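Local coordinates for protein 4-alpha-glucanotransferase (PDB 5B68) that belongs to the 4-alpha-glucanotransferases (amylomaltases, disproportionating enzymes), carbohydrate-active proteins built on a TIM-type barrel with an N-terminal beta sandwich, at residues 218-222 with 385-389; 242-248 with 359-363; 364-368 with 451-455. All coordinates share one frame; numbering follows the deposited sequence.

Interaction 1 (218-222 with 385-389); sequences INPMH and ADLAV
The ring of His-222 meets the backbone of Ala-388 edge-on: Ala-388 N donates to His-222 NE2 over 3.2 Å at 162°, almost in the imidazole plane. The pair lies where two adjacent parallel strands of the TIM-type barrel, 215-218 and 382-387, run out into loops. With NE2 as hydrogen-bond acceptor facing Ala-388 N, the ring also has the Ala-388 methyl beside CD2 and NE2, while Leu-387 CD1 comes obliquely to His-222 CE1 at 3.7 Å. A chi1 of -46° sets CG beside the backbone N of His-222 and swings the imidazole across to the other loop. Pro-220 and Asp-386 run side by side, the proline CG and CD lying along the carboxylate, and Pro-220 CA makes a CA-H...O contact with Asp-386 O at 3.3 Å. Farther out, Tyr-235 OH hydrogen-bonds Asp-386 OD2, and Leu-387 packs on helix 441-452. Three waters fill in where the backbones part. One joins Asn-219 O to Asp-386 N and another takes the N-H of Met-221 and donates to Asp-386 O; the third donates twice, to Ile-218 O at 2.8 Å and to Asp-386 OD2 at 2.7 Å.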
loop_
_atom_site.group_PDB
_atom_site.type_symbol
_atom_site.label_atom_id
_atom_site.label_comp_id
_atom_site.label_asym_id
_atom_site.label_seq_id
_atom_site.Cartn_x
_atom_site.Cartn_y
_atom_site.Cartn_z
ATOM N N ILE A 218 -9.244 3.703 -4.906
ATOM C CA ILE A 218 -9.893 3.191 -3.743
ATOM C C ILE A 218 -8.941 2.914 -2.566
ATOM O O ILE A 218 -7.717 3.032 -2.650
ATOM C CB ILE A 218 -10.772 1.962 -4.062
ATOM C CG1 ILE A 218 -9.894 0.800 -4.583
ATOM C CG2 ILE A 218 -11.849 2.339 -5.073
ATOM C CD1 ILE A 218 -10.608 -0.504 -4.721
ATOM N N ASN A 219 -9.545 2.645 -1.426
ATOM C CA ASN A 219 -8.807 2.169 -0.263
ATOM C C ASN A 219 -8.194 0.815 -0.514
ATOM O O ASN A 219 -8.646 0.090 -1.381
ATOM C CB ASN A 219 -9.732 2.053 0.959
ATOM C CG ASN A 219 -10.955 1.188 0.668
ATOM O OD1 ASN A 219 -11.035 -0.035 1.022
ATOM N ND2 ASN A 219 -11.888 1.748 -0.002
ATOM N N PRO A 220 -7.180 0.448 0.331
ATOM C CA PRO A 220 -6.651 -0.896 0.269
ATOM C C PRO A 220 -7.782 -1.896 0.486
ATOM O O PRO A 220 -8.717 -1.662 1.289
ATOM C CB PRO A 220 -5.649 -0.935 1.464
ATOM C CG PRO A 220 -5.266 0.501 1.737
ATOM C CD PRO A 220 -6.505 1.259 1.358
ATOM N N MET A 221 -7.664 -3.011 -0.200
ATOM C CA MET A 221 -8.676 -4.082 -0.135
ATOM C C MET A 221 -8.120 -5.439 0.372
ATOM O O MET A 221 -8.675 -6.531 0.110
ATOM C CB MET A 221 -9.203 -4.274 -1.537
ATOM C CG MET A 221 -9.736 -2.992 -2.199
ATOM S SD MET A 221 -11.320 -2.546 -1.462
ATOM C CE MET A 221 -12.352 -3.688 -2.379
ATOM N N HIS A 222 -7.006 -5.338 1.067
ATOM C CA HIS A 222 -6.293 -6.495 1.571
ATOM C C HIS A 222 -7.125 -7.234 2.640
ATOM O O HIS A 222 -7.859 -6.641 3.436
ATOM C CB HIS A 222 -4.991 -6.111 2.249
ATOM C CG HIS A 222 -4.125 -5.136 1.532
ATOM N ND1 HIS A 222 -3.582 -5.408 0.302
ATOM C CD2 HIS A 222 -3.633 -3.927 1.910
ATOM C CE1 HIS A 222 -2.807 -4.396 -0.057
ATOM N NE2 HIS A 222 -2.873 -3.466 0.872
ATOM N N ALA A 385 -5.629 0.704 -7.279
ATOM C CA ALA A 385 -5.518 0.106 -5.983
ATOM C C ALA A 385 -4.563 0.891 -5.067
ATOM O O ALA A 385 -3.745 1.725 -5.523
ATOM C CB ALA A 385 -5.062 -1.357 -6.195
ATOM N N ASP A 386 -4.711 0.695 -3.768
ATOM C CA ASP A 386 -3.859 1.325 -2.751
ATOM C C ASP A 386 -3.184 0.202 -1.949
ATOM O O ASP A 386 -3.866 -0.704 -1.517
ATOM C CB ASP A 386 -4.714 2.205 -1.825
ATOM C CG ASP A 386 -3.916 3.093 -0.866
ATOM O OD1 ASP A 386 -2.717 2.926 -0.600
ATOM O OD2 ASP A 386 -4.535 3.940 -0.257
ATOM N N LEU A 387 -1.875 0.322 -1.730
ATOM C CA LEU A 387 -1.053 -0.704 -1.006
ATOM C C LEU A 387 -0.725 -0.154 0.339
ATOM O O LEU A 387 -0.006 0.840 0.455
ATOM C CB LEU A 387 0.208 -0.977 -1.790
ATOM C CG LEU A 387 1.250 -1.974 -1.213
ATOM C CD1 LEU A 387 0.621 -3.344 -0.954
ATOM C CD2 LEU A 387 2.426 -2.018 -2.169
ATOM N N ALA A 388 -1.258 -0.772 1.392
ATOM C CA ALA A 388 -0.904 -0.448 2.713
ATOM C C ALA A 388 0.634 -0.670 2.939
ATOM O O ALA A 388 1.251 -1.452 2.200
ATOM C CB ALA A 388 -1.738 -1.338 3.631
ATOM N N VAL A 389 1.206 -0.031 3.939
ATOM C CA VAL A 389 2.637 -0.147 4.254
ATOM C C VAL A 389 3.010 -1.523 4.844
ATOM O O VAL A 389 4.143 -1.973 4.729
ATOM C CB VAL A 389 3.144 0.876 5.330
ATOM C CG1 VAL A 389 4.660 0.982 5.171
ATOM C CG2 VAL A 389 2.542 2.210 5.152
HETATM O O HOH W 1 -6.507 5.248 -1.459
HETATM O O HOH W 2 -7.105 -1.191 -3.406
HETATM O O HOH W 3 -5.398 -3.040 -2.043
#

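Interaction 2 (242-248 with 359-363); sequences FINPIYI and LQWLC
The side-chain amide of Gln-360 grips both backbone polar atoms of a single loop residue, Ile-243, much as a neighbouring strand would. Gln-360 OE1 accepts from Ile-243 N at 2.9 Å, nearly straight at 173°, with the donor tilted somewhat from the carbonyl plane. In return Gln-360 NE2 donates to Ile-243 O over 2.8 Å, in the carbonyl plane and on a lone pair. Two bonds to one residue fix the rotation of the amide. The glutamine reaches the loop because its chain bends at chi2 (-60°), folding the amide over from a helix position whose CB does not aim at the loop. Phe-242 adds a wall: its CB and ring edge lie against OE1, the ring standing almost perpendicular to the amide (85°), and the phenyl stacks in turn with Phe-327 of helix 307-338.

Helix 349-376 precedes barrel strand 382-387 in the TIM-type fold, and here it packs against the long connection between strand 215-218 and helix 261-277. Within that connection Asn-244 OD1 accepts from Ile-246 N, an Asx turn leading into the short 3-10 segment 245-247.

Away from the amide the contact is apolar. Cys-363 is set into the loop's concave side, its SG against Pro-245 CA and Ile-243 CG2, each at 3.8 Å, and near Ile-248 CG1. The Pro-245 ring crosses Leu-359 at about a right angle, CB and CG meeting CD1. Ile-248 extends its CD1 between Leu-359 and Leu-362, approaching Leu-359 CD2 and Leu-362 CB at 4.0 Å apiece. Phe-198 of helix 198-209 touches Ile-243, Ile-248 and Cys-363, while Lys-293 NZ hydrogen-bonds the carbonyl oxygens of Ile-246 and Ile-248.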
loop_
_atom_site.group_PDB
_atom_site.type_symbol
_atom_site.label_atom_id
_atom_site.label_comp_id
_atom_site.label_asym_id
_atom_site.label_seq_id
_atom_site.Cartn_x
_atom_site.Cartn_y
_atom_site.Cartn_z
ATOM N N PHE A 242 -3.485 -11.164 -0.327
ATOM C CA PHE A 242 -4.835 -11.628 -0.519
ATOM C C PHE A 242 -5.896 -10.601 -0.180
ATOM O O PHE A 242 -5.608 -9.607 0.420
ATOM C CB PHE A 242 -5.023 -12.960 0.174
ATOM C CG PHE A 242 -4.058 -13.975 -0.309
ATOM C CD1 PHE A 242 -4.256 -14.587 -1.508
ATOM C CD2 PHE A 242 -2.915 -14.233 0.391
ATOM C CE1 PHE A 242 -3.352 -15.495 -1.982
ATOM C CE2 PHE A 242 -2.002 -15.135 -0.074
ATOM C CZ PHE A 242 -2.227 -15.767 -1.261
ATOM N N ILE A 243 -7.115 -10.872 -0.616
ATOM C CA ILE A 243 -8.184 -9.861 -0.675
ATOM C C ILE A 243 -9.262 -10.131 0.365
ATOM O O ILE A 243 -9.576 -11.300 0.646
ATOM C CB ILE A 243 -8.839 -9.897 -2.051
ATOM C CG1 ILE A 243 -7.810 -9.757 -3.195
ATOM C CG2 ILE A 243 -9.968 -8.877 -2.194
ATOM C CD1 ILE A 243 -7.030 -8.483 -3.186
ATOM N N ASN A 244 -9.856 -9.059 0.905
ATOM C CA ASN A 244 -10.846 -9.183 1.996
ATOM C C ASN A 244 -12.167 -9.722 1.385
ATOM O O ASN A 244 -12.807 -9.064 0.607
ATOM C CB ASN A 244 -11.083 -7.828 2.660
ATOM C CG ASN A 244 -11.801 -7.943 3.963
ATOM O OD1 ASN A 244 -12.525 -8.902 4.168
ATOM N ND2 ASN A 244 -11.596 -6.993 4.862
ATOM N N PRO A 245 -12.569 -10.962 1.731
ATOM C CA PRO A 245 -13.839 -11.473 1.269
ATOM C C PRO A 245 -15.102 -10.752 1.751
ATOM O O PRO A 245 -16.133 -11.026 1.187
ATOM C CB PRO A 245 -13.820 -12.978 1.723
ATOM C CG PRO A 245 -12.392 -13.225 2.125
ATOM C CD PRO A 245 -11.928 -11.902 2.682
ATOM N N ILE A 246 -14.995 -9.802 2.672
ATOM C CA ILE A 246 -16.137 -8.977 3.077
ATOM C C ILE A 246 -16.797 -8.228 1.939
ATOM O O ILE A 246 -17.991 -7.866 2.034
ATOM C CB ILE A 246 -15.792 -8.041 4.177
ATOM C CG1 ILE A 246 -17.056 -7.725 5.021
ATOM C CG2 ILE A 246 -15.049 -6.775 3.729
ATOM C CD1 ILE A 246 -16.710 -6.832 6.180
ATOM N N TYR A 247 -16.025 -8.032 0.878
ATOM C CA TYR A 247 -16.459 -7.303 -0.297
ATOM C C TYR A 247 -17.195 -8.137 -1.354
ATOM O O TYR A 247 -17.705 -7.592 -2.295
ATOM C CB TYR A 247 -15.276 -6.587 -0.946
ATOM C CG TYR A 247 -14.644 -5.488 -0.124
ATOM C CD1 TYR A 247 -15.323 -4.316 0.146
ATOM C CD2 TYR A 247 -13.357 -5.613 0.352
ATOM C CE1 TYR A 247 -14.744 -3.317 0.881
ATOM C CE2 TYR A 247 -12.780 -4.623 1.083
ATOM C CZ TYR A 247 -13.478 -3.473 1.349
ATOM O OH TYR A 247 -12.879 -2.496 2.065
ATOM N N ILE A 248 -17.242 -9.453 -1.197
ATOM C CA ILE A 248 -17.948 -10.268 -2.100
ATOM C C ILE A 248 -19.444 -9.923 -2.079
ATOM O O ILE A 248 -20.039 -9.787 -0.972
ATOM C CB ILE A 248 -17.799 -11.742 -1.728
ATOM C CG1 ILE A 248 -16.335 -12.215 -1.933
ATOM C CG2 ILE A 248 -18.723 -12.580 -2.568
ATOM C CD1 ILE A 248 -16.095 -13.607 -1.350
ATOM N N LEU A 359 -12.844 -18.566 -1.563
ATOM C CA LEU A 359 -13.142 -17.116 -1.344
ATOM C C LEU A 359 -12.187 -16.191 -2.110
ATOM O O LEU A 359 -12.624 -15.211 -2.674
ATOM C CB LEU A 359 -13.033 -16.731 0.111
ATOM C CG LEU A 359 -14.092 -17.376 1.014
ATOM C CD1 LEU A 359 -14.006 -16.875 2.446
ATOM C CD2 LEU A 359 -15.487 -17.180 0.450
ATOM N N GLN A 360 -10.882 -16.523 -2.142
ATOM C CA GLN A 360 -9.951 -15.738 -2.967
ATOM C C GLN A 360 -10.261 -15.793 -4.427
ATOM O O GLN A 360 -10.091 -14.784 -5.116
ATOM C CB GLN A 360 -8.497 -16.131 -2.642
ATOM C CG GLN A 360 -8.110 -15.810 -1.233
ATOM C CD GLN A 360 -8.246 -14.347 -0.974
ATOM O OE1 GLN A 360 -7.677 -13.517 -1.714
ATOM N NE2 GLN A 360 -8.957 -13.995 0.073
ATOM N N TRP A 361 -10.694 -16.941 -4.952
ATOM C CA TRP A 361 -11.046 -17.079 -6.365
ATOM C C TRP A 361 -12.274 -16.161 -6.688
ATOM O O TRP A 361 -12.289 -15.445 -7.720
ATOM C CB TRP A 361 -11.351 -18.578 -6.718
ATOM C CG TRP A 361 -11.868 -18.783 -8.057
ATOM C CD1 TRP A 361 -11.266 -18.486 -9.263
ATOM C CD2 TRP A 361 -13.123 -19.387 -8.394
ATOM N NE1 TRP A 361 -12.057 -18.840 -10.301
ATOM C CE2 TRP A 361 -13.185 -19.452 -9.799
ATOM C CE3 TRP A 361 -14.188 -19.896 -7.629
ATOM C CZ2 TRP A 361 -14.308 -19.960 -10.472
ATOM C CZ3 TRP A 361 -15.255 -20.467 -8.301
ATOM C CH2 TRP A 361 -15.329 -20.439 -9.694
ATOM N N LEU A 362 -13.225 -16.104 -5.758
ATOM C CA LEU A 362 -14.402 -15.273 -5.921
ATOM C C LEU A 362 -13.963 -13.804 -5.917
ATOM O O LEU A 362 -14.500 -13.000 -6.737
ATOM C CB LEU A 362 -15.397 -15.477 -4.776
ATOM C CG LEU A 362 -16.007 -16.924 -4.753
ATOM C CD1 LEU A 362 -16.899 -16.924 -3.552
ATOM C CD2 LEU A 362 -16.769 -17.363 -5.969
ATOM N N CYS A 363 -13.087 -13.455 -4.987
ATOM C CA CYS A 363 -12.598 -12.048 -4.911
ATOM C C CYS A 363 -11.910 -11.728 -6.247
ATOM O O CYS A 363 -12.101 -10.640 -6.840
ATOM C CB CYS A 363 -11.626 -11.858 -3.775
ATOM S SG CYS A 363 -12.323 -11.859 -2.147
#

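Interaction 3 (364-368 with 451-455); sequences DEQLA and LRHSG. With SO4 (sulfate ion), chain F.
Asp-364 and His-453 form a His-carboxylate hydrogen bond, NE2 donating to OD1 over 2.9 Å at 166°. Asp-364 OD1 lies in the imidazole plane, while His-453 NE2 approaches it from above the carboxylate plane; the two flat groups are 67° apart. Asp-364 reaches the ring edge with CG anti to its own backbone N (chi1 180°). The same OD1 takes a salt bridge from Arg-319, so two donors hold it, and the nearby positive charge would tend to keep the carboxylate ionised.

Packing covers both faces of the imidazole. Ala-368 CB makes a CH-pi contact 3.8 Å from the ring centroid, and Arg-452 CG lies over the opposite face, toward the rim. The ring is thereby wedged between Ala-368 and the chain of Arg-452, joining helices 349-376 and 441-452 on the outside of the TIM-type barrel. Leu-367 CB comes obliquely to CD2, its side chain also touching helix 198-209.

A water bridges the backbones, donating to Leu-367 O and to His-453 O. The Arg-452 chain bends at chi3 and the edge of its guanidinium holds a sulfate ion, probably from the crystallisation liquor: NH1 donates to O3 and NH2 to O4, each at 2.9 Å.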
loop_
_atom_site.group_PDB
_atom_site.type_symbol
_atom_site.label_atom_id
_atom_site.label_comp_id
_atom_site.label_asym_id
_atom_site.label_seq_id
_atom_site.Cartn_x
_atom_site.Cartn_y
_atom_site.Cartn_z
ATOM N N ASP A 364 -11.092 -12.662 -6.750
ATOM C CA ASP A 364 -10.414 -12.470 -8.036
ATOM C C ASP A 364 -11.392 -12.193 -9.168
ATOM O O ASP A 364 -11.205 -11.252 -9.972
ATOM C CB ASP A 364 -9.520 -13.687 -8.384
ATOM C CG ASP A 364 -8.792 -13.530 -9.725
ATOM O OD1 ASP A 364 -7.699 -12.950 -9.715
ATOM O OD2 ASP A 364 -9.286 -13.887 -10.775
ATOM N N GLU A 365 -12.404 -13.035 -9.314
ATOM C CA GLU A 365 -13.294 -12.840 -10.434
ATOM C C GLU A 365 -14.205 -11.594 -10.263
ATOM O O GLU A 365 -14.561 -11.003 -11.278
ATOM C CB GLU A 365 -14.101 -14.117 -10.760
ATOM C CG GLU A 365 -15.183 -14.467 -9.778
ATOM C CD GLU A 365 -15.950 -15.781 -10.165
ATOM O OE1 GLU A 365 -16.810 -16.260 -9.375
ATOM O OE2 GLU A 365 -15.661 -16.322 -11.264
ATOM N N GLN A 366 -14.603 -11.239 -9.042
ATOM C CA GLN A 366 -15.468 -10.068 -8.871
ATOM C C GLN A 366 -14.682 -8.793 -9.111
ATOM O O GLN A 366 -15.215 -7.839 -9.694
ATOM C CB GLN A 366 -16.141 -10.039 -7.490
ATOM C CG GLN A 366 -17.210 -11.171 -7.465
ATOM C CD GLN A 366 -18.300 -11.035 -6.434
ATOM O OE1 GLN A 366 -18.411 -10.057 -5.687
ATOM N NE2 GLN A 366 -19.067 -12.126 -6.303
ATOM N N LEU A 367 -13.423 -8.808 -8.689
ATOM C CA LEU A 367 -12.521 -7.650 -8.974
ATOM C C LEU A 367 -12.198 -7.532 -10.434
ATOM O O LEU A 367 -12.138 -6.432 -10.971
ATOM C CB LEU A 367 -11.229 -7.794 -8.202
ATOM C CG LEU A 367 -11.227 -7.379 -6.767
ATOM C CD1 LEU A 367 -9.906 -7.729 -6.124
ATOM C CD2 LEU A 367 -11.427 -5.845 -6.714
ATOM N N ALA A 368 -11.962 -8.661 -11.111
ATOM C CA ALA A 368 -11.792 -8.618 -12.556
ATOM C C ALA A 368 -13.023 -8.033 -13.253
ATOM O O ALA A 368 -12.881 -7.250 -14.171
ATOM C CB ALA A 368 -11.551 -9.998 -13.108
ATOM N N LEU A 451 -1.896 -5.539 -8.467
ATOM C CA LEU A 451 -1.989 -4.982 -9.801
ATOM C C LEU A 451 -2.786 -5.793 -10.814
ATOM O O LEU A 451 -3.002 -5.339 -11.905
ATOM C CB LEU A 451 -0.588 -4.744 -10.357
ATOM C CG LEU A 451 0.115 -3.543 -9.739
ATOM C CD1 LEU A 451 1.609 -3.740 -9.720
ATOM C CD2 LEU A 451 -0.260 -2.270 -10.473
ATOM N N ARG A 452 -3.219 -6.984 -10.449
ATOM C CA ARG A 452 -3.781 -7.885 -11.447
ATOM C C ARG A 452 -5.014 -7.330 -12.139
ATOM O O ARG A 452 -5.176 -7.482 -13.323
ATOM C CB ARG A 452 -4.107 -9.249 -10.849
ATOM C CG ARG A 452 -4.303 -10.309 -11.909
ATOM C CD ARG A 452 -4.441 -11.670 -11.291
ATOM N NE ARG A 452 -3.166 -12.234 -10.906
ATOM C CZ ARG A 452 -2.256 -12.701 -11.750
ATOM N NH1 ARG A 452 -1.141 -13.208 -11.282
ATOM N NH2 ARG A 452 -2.456 -12.666 -13.051
ATOM N N HIS A 453 -5.872 -6.694 -11.366
ATOM C CA HIS A 453 -7.122 -6.178 -11.880
ATOM C C HIS A 453 -7.217 -4.687 -11.656
ATOM O O HIS A 453 -8.258 -4.170 -11.370
ATOM C CB HIS A 453 -8.284 -6.902 -11.248
ATOM C CG HIS A 453 -8.203 -8.374 -11.418
ATOM N ND1 HIS A 453 -8.169 -8.969 -12.653
ATOM C CD2 HIS A 453 -8.121 -9.373 -10.513
ATOM C CE1 HIS A 453 -8.085 -10.274 -12.501
ATOM N NE2 HIS A 453 -8.054 -10.544 -11.212
ATOM N N SER A 454 -6.088 -4.016 -11.750
ATOM C CA SER A 454 -6.075 -2.588 -11.578
ATOM C C SER A 454 -5.235 -1.944 -12.661
ATOM O O SER A 454 -4.422 -2.584 -13.281
ATOM C CB SER A 454 -5.571 -2.222 -10.198
ATOM O OG SER A 454 -4.227 -2.538 -10.077
ATOM N N GLY A 455 -5.497 -0.683 -12.909
ATOM C CA GLY A 455 -4.694 0.076 -13.864
ATOM C C GLY A 455 -3.601 0.938 -13.201
ATOM O O GLY A 455 -2.841 1.676 -13.863
HETATM S S SO4 F . 0.715 -14.777 -14.001
HETATM O O1 SO4 F . 0.843 -16.239 -14.238
HETATM O O2 SO4 F . 1.616 -14.029 -14.890
HETATM O O3 SO4 F . 1.056 -14.543 -12.553
HETATM O O4 SO4 F . -0.624 -14.375 -14.413
HETATM O O HOH W 4 -10.352 -4.290 -9.733
#

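In the fold
All three contacts belong to the TIM-type barrel domain. The centre of interaction 1, beside the neighbouring barrel strands 215-218 and 382-387, is about 5 Å from the centre of the chain; those of interactions 2 and 3 are about 17 and 16 Å from it. The contact centres are 14 Å (1 and 2), 13 Å (1 and 3) and 11 Å (2 and 3) apart. Along the chain, 242-248 and 359-363 both fall between the segments of interaction 1, whereas interactions 1 and 3 alternate. Helix 349-376 serves both outer contacts with successive turns, then leads into strand 382-387. That helix thus ties the connection after strand 215-218 and helix 441-452 to one side of the barrel.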